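Membrane lipoprotein family protein (Aeropyrum pernix, PDB 4PEV) probably serves as the membrane-anchored solute-binding component of an ABC transporter that captures nucleosides such as adenosine. Local coordinates at residues C[150-161]-C[317-328]. Residues are numbered along the deposited sequence; the frame is centred on the assembly and turned at random.
Sequences DNVASYLFREQE and FRGGIVSLGLKE
Strands 152-157 and 320-324 run parallel, starting with Gly320 N bonded to Val152 O and ending with Leu324 O taking the N-H of Arg158. Strand 320-324 is an edge strand of one lobe's parallel sheet; on the other flank of 152-157 lies strand 137-141. Most of the second sheet falls between the segments, consistent with a two-lobed periplasmic-binding-protein fold whose hinge probably starts here.

On one face, Val322 lies alongside Tyr155, its CG2 over the rim of the ring. Leu324 CB touches Phe157 CD2 at 3.8 Å; Phe157 also packs on adenosine-binding Asp142. On the opposite face Leu156 CD1 meets Ile321 CG2.

Past the strands the contact turns ionic. Arg158, bent at chi3 (-64°), spreads its guanidinium over the Leu324-Gly325 peptide. Arg158 NE makes a 2.6 Å salt bridge to Glu161 OE2. Arg158 NH1 reaches Ser323 OG at 2.8 Å. Arg158 NH2 meets the syn lone pair of Glu328 OE1 at 3.0 Å, the two planes 52° apart. Glu161 OE1 takes Leu326 N. A methionine replacing Arg158 would probably leave Glu161 and Glu328 without their shared cation.

Three bonds thus fix the guanidinium's rotation, tying helix 159-181 to the chain leaving the edge strand.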
loop_
_atom_site.group_PDB
_atom_site.type_symbol
_atom_site.label_atom_id
_atom_site.label_comp_id
_atom_site.label_asym_id
_atom_site.label_seq_id
_atom_site.Cartn_x
_atom_site.Cartn_y
_atom_site.Cartn_z
ATOM N N ASP C 150 -9.888 9.181 -24.036
ATOM C CA ASP C 150 -8.917 10.289 -24.085
ATOM C C ASP C 150 -8.941 11.119 -22.815
ATOM O O ASP C 150 -7.934 11.692 -22.434
ATOM C CB ASP C 150 -9.179 11.217 -25.266
ATOM C CG ASP C 150 -9.363 10.467 -26.548
ATOM O OD1 ASP C 150 -8.616 9.485 -26.769
ATOM O OD2 ASP C 150 -10.270 10.842 -27.320
ATOM N N ASN C 151 -10.090 11.177 -22.161
ATOM C CA ASN C 151 -10.246 12.024 -20.991
ATOM C C ASN C 151 -9.972 11.298 -19.661
ATOM O O ASN C 151 -10.357 11.792 -18.587
ATOM C CB ASN C 151 -11.640 12.675 -20.996
ATOM C CG ASN C 151 -12.767 11.673 -20.817
ATOM O OD1 ASN C 151 -12.655 10.507 -21.200
ATOM N ND2 ASN C 151 -13.871 12.129 -20.236
ATOM N N VAL C 152 -9.306 10.143 -19.719
ATOM C CA VAL C 152 -8.979 9.412 -18.500
ATOM C C VAL C 152 -7.536 8.940 -18.478
ATOM O O VAL C 152 -7.134 8.108 -19.295
ATOM C CB VAL C 152 -9.901 8.201 -18.299
ATOM C CG1 VAL C 152 -9.489 7.421 -17.061
ATOM C CG2 VAL C 152 -11.343 8.657 -18.159
ATOM N N ALA C 153 -6.777 9.473 -17.522
ATOM C CA ALA C 153 -5.430 8.998 -17.204
ATOM C C ALA C 153 -5.497 8.063 -16.007
ATOM O O ALA C 153 -5.831 8.499 -14.912
ATOM C CB ALA C 153 -4.523 10.171 -16.887
ATOM N N SER C 154 -5.183 6.783 -16.221
ATOM C CA SER C 154 -5.140 5.777 -15.160
ATOM C C SER C 154 -3.719 5.624 -14.599
ATOM O O SER C 154 -2.744 5.588 -15.359
ATOM C CB SER C 154 -5.598 4.427 -15.707
ATOM O OG SER C 154 -6.964 4.440 -16.111
ATOM N N TYR C 155 -3.603 5.533 -13.273
ATOM C CA TYR C 155 -2.331 5.254 -12.602
ATOM C C TYR C 155 -2.445 3.941 -11.823
ATOM O O TYR C 155 -3.138 3.856 -10.811
ATOM C CB TYR C 155 -1.934 6.410 -11.689
ATOM C CG TYR C 155 -1.553 7.686 -12.432
ATOM C CD1 TYR C 155 -2.526 8.544 -12.933
ATOM C CD2 TYR C 155 -0.223 8.036 -12.622
ATOM C CE1 TYR C 155 -2.186 9.713 -13.605
ATOM C CE2 TYR C 155 0.132 9.194 -13.294
ATOM C CZ TYR C 155 -0.850 10.041 -13.785
ATOM O OH TYR C 155 -0.501 11.208 -14.466
ATOM N N LEU C 156 -1.795 2.906 -12.350
ATOM C CA LEU C 156 -1.794 1.576 -11.761
ATOM C C LEU C 156 -0.441 1.321 -11.174
ATOM O O LEU C 156 0.557 1.799 -11.713
ATOM C CB LEU C 156 -1.986 0.514 -12.831
ATOM C CG LEU C 156 -3.414 0.235 -13.251
ATOM C CD1 LEU C 156 -3.382 -0.566 -14.542
ATOM C CD2 LEU C 156 -4.155 -0.501 -12.141
ATOM N N PHE C 157 -0.395 0.547 -10.091
ATOM C CA PHE C 157 0.877 0.110 -9.528
ATOM C C PHE C 157 1.043 -1.384 -9.727
ATOM O O PHE C 157 0.072 -2.109 -9.933
ATOM C CB PHE C 157 0.976 0.469 -8.052
ATOM C CG PHE C 157 0.985 1.949 -7.785
ATOM C CD1 PHE C 157 -0.206 2.658 -7.693
ATOM C CD2 PHE C 157 2.173 2.625 -7.612
ATOM C CE1 PHE C 157 -0.201 4.019 -7.446
ATOM C CE2 PHE C 157 2.188 3.987 -7.363
ATOM C CZ PHE C 157 1.000 4.685 -7.278
ATOM N N ARG C 158 2.288 -1.833 -9.691
ATOM C CA ARG C 158 2.588 -3.252 -9.775
ATOM C C ARG C 158 2.954 -3.721 -8.364
ATOM O O ARG C 158 4.134 -3.870 -8.030
ATOM C CB ARG C 158 3.718 -3.485 -10.785
ATOM C CG ARG C 158 3.388 -3.055 -12.216
ATOM C CD ARG C 158 4.478 -3.479 -13.204
ATOM N NE ARG C 158 5.752 -2.810 -12.932
ATOM C CZ ARG C 158 6.064 -1.575 -13.328
ATOM N NH1 ARG C 158 5.209 -0.852 -14.055
ATOM N NH2 ARG C 158 7.247 -1.054 -13.000
ATOM N N GLU C 159 1.921 -3.935 -7.546
ATOM C CA GLU C 159 2.071 -4.205 -6.115
ATOM C C GLU C 159 2.798 -5.502 -5.820
ATOM O O GLU C 159 3.393 -5.652 -4.760
ATOM C CB GLU C 159 0.709 -4.263 -5.423
ATOM C CG GLU C 159 0.037 -2.921 -5.208
ATOM C CD GLU C 159 -0.753 -2.421 -6.405
ATOM O OE1 GLU C 159 -0.828 -3.114 -7.440
ATOM O OE2 GLU C 159 -1.319 -1.315 -6.299
ATOM N N GLN C 160 2.740 -6.449 -6.744
ATOM C CA GLN C 160 3.497 -7.687 -6.604
ATOM C C GLN C 160 4.970 -7.370 -6.318
ATOM O O GLN C 160 5.632 -8.034 -5.500
ATOM C CB GLN C 160 3.390 -8.549 -7.870
ATOM C CG GLN C 160 1.968 -8.812 -8.365
ATOM C CD GLN C 160 1.590 -8.008 -9.609
ATOM O OE1 GLN C 160 1.841 -6.804 -9.704
ATOM N NE2 GLN C 160 0.979 -8.680 -10.570
ATOM N N GLU C 161 5.471 -6.336 -6.984
ATOM C CA GLU C 161 6.884 -6.043 -6.953
ATOM C C GLU C 161 7.312 -5.718 -5.526
ATOM O O GLU C 161 8.184 -6.402 -4.977
ATOM C CB GLU C 161 7.237 -4.928 -7.955
ATOM C CG GLU C 161 6.936 -5.306 -9.412
ATOM C CD GLU C 161 7.468 -4.323 -10.460
ATOM O OE1 GLU C 161 8.161 -3.339 -10.124
ATOM O OE2 GLU C 161 7.182 -4.544 -11.656
ATOM N N PHE C 317 -1.704 17.026 -20.360
ATOM C CA PHE C 317 -2.521 15.886 -19.962
ATOM C C PHE C 317 -2.791 15.029 -21.172
ATOM O O PHE C 317 -2.963 15.549 -22.263
ATOM C CB PHE C 317 -3.855 16.369 -19.406
ATOM C CG PHE C 317 -4.794 15.263 -19.019
ATOM C CD1 PHE C 317 -5.691 14.737 -19.944
ATOM C CD2 PHE C 317 -4.798 14.758 -17.727
ATOM C CE1 PHE C 317 -6.568 13.718 -19.586
ATOM C CE2 PHE C 317 -5.671 13.749 -17.360
ATOM C CZ PHE C 317 -6.557 13.227 -18.288
ATOM N N ARG C 318 -2.848 13.717 -20.980
ATOM C CA ARG C 318 -3.277 12.813 -22.043
ATOM C C ARG C 318 -3.765 11.478 -21.471
ATOM O O ARG C 318 -3.197 10.970 -20.516
ATOM C CB ARG C 318 -2.156 12.615 -23.078
ATOM C CG ARG C 318 -0.876 12.015 -22.520
ATOM C CD ARG C 318 0.362 12.413 -23.322
ATOM N NE ARG C 318 1.618 12.069 -22.631
ATOM C CZ ARG C 318 2.135 12.706 -21.564
ATOM N NH1 ARG C 318 1.521 13.755 -21.010
ATOM N NH2 ARG C 318 3.283 12.287 -21.034
ATOM N N GLY C 319 -4.823 10.926 -22.069
ATOM C CA GLY C 319 -5.445 9.695 -21.593
ATOM C C GLY C 319 -4.541 8.475 -21.626
ATOM O O GLY C 319 -3.544 8.466 -22.327
ATOM N N GLY C 320 -4.887 7.452 -20.843
ATOM C CA GLY C 320 -4.197 6.171 -20.883
ATOM C C GLY C 320 -3.528 5.761 -19.590
ATOM O O GLY C 320 -3.446 6.546 -18.647
ATOM N N ILE C 321 -3.017 4.527 -19.582
ATOM C CA ILE C 321 -2.451 3.879 -18.394
ATOM C C ILE C 321 -0.995 4.262 -18.120
ATOM O O ILE C 321 -0.191 4.310 -19.023
ATOM C CB ILE C 321 -2.525 2.338 -18.532
ATOM C CG1 ILE C 321 -3.985 1.901 -18.699
ATOM C CG2 ILE C 321 -1.857 1.637 -17.341
ATOM C CD1 ILE C 321 -4.175 0.399 -18.806
ATOM N N VAL C 322 -0.685 4.518 -16.854
ATOM C CA VAL C 322 0.684 4.774 -16.395
ATOM C C VAL C 322 0.972 3.766 -15.280
ATOM O O VAL C 322 0.393 3.858 -14.200
ATOM C CB VAL C 322 0.848 6.214 -15.848
ATOM C CG1 VAL C 322 2.266 6.455 -15.372
ATOM C CG2 VAL C 322 0.454 7.245 -16.896
ATOM N N SER C 323 1.842 2.797 -15.573
ATOM C CA SER C 323 2.148 1.685 -14.675
ATOM C C SER C 323 3.429 1.996 -13.888
ATOM O O SER C 323 4.445 2.404 -14.454
ATOM C CB SER C 323 2.286 0.374 -15.474
ATOM O OG SER C 323 2.450 -0.772 -14.647
ATOM N N LEU C 324 3.367 1.775 -12.576
ATOM C CA LEU C 324 4.401 2.209 -11.644
ATOM C C LEU C 324 4.837 1.105 -10.674
ATOM O O LEU C 324 4.015 0.462 -10.016
ATOM C CB LEU C 324 3.884 3.406 -10.859
ATOM C CG LEU C 324 3.494 4.609 -11.709
ATOM C CD1 LEU C 324 2.986 5.731 -10.822
ATOM C CD2 LEU C 324 4.686 5.077 -12.535
ATOM N N GLY C 325 6.153 0.916 -10.597
ATOM C CA GLY C 325 6.773 -0.139 -9.814
ATOM C C GLY C 325 8.144 0.317 -9.362
ATOM O O GLY C 325 8.441 1.512 -9.365
ATOM N N LEU C 326 8.985 -0.646 -8.985
ATOM C CA LEU C 326 10.323 -0.355 -8.453
ATOM C C LEU C 326 11.124 0.457 -9.444
ATOM O O LEU C 326 11.732 1.428 -9.063
ATOM C CB LEU C 326 11.086 -1.634 -8.111
ATOM C CG LEU C 326 10.394 -2.613 -7.154
ATOM C CD1 LEU C 326 11.077 -3.978 -7.143
ATOM C CD2 LEU C 326 10.325 -2.027 -5.745
ATOM N N LYS C 327 11.094 0.076 -10.716
ATOM C CA LYS C 327 11.893 0.762 -11.720
ATOM C C LYS C 327 11.711 2.289 -11.714
ATOM O O LYS C 327 12.680 3.017 -11.861
ATOM C CB LYS C 327 11.635 0.202 -13.133
ATOM C CG LYS C 327 12.767 0.521 -14.113
ATOM C CD LYS C 327 12.336 0.475 -15.571
ATOM C CE LYS C 327 12.459 -0.930 -16.153
ATOM N NZ LYS C 327 12.007 -0.988 -17.572
ATOM N N GLU C 328 10.485 2.774 -11.530
ATOM C CA GLU C 328 10.196 4.213 -11.662
ATOM C C GLU C 328 10.300 5.001 -10.359
ATOM O O GLU C 328 10.192 6.213 -10.383
ATOM C CB GLU C 328 8.802 4.434 -12.253
ATOM C CG GLU C 328 8.598 3.802 -13.624
ATOM C CD GLU C 328 8.200 2.328 -13.581
ATOM O OE1 GLU C 328 8.226 1.697 -12.503
ATOM O OE2 GLU C 328 7.862 1.780 -14.646
#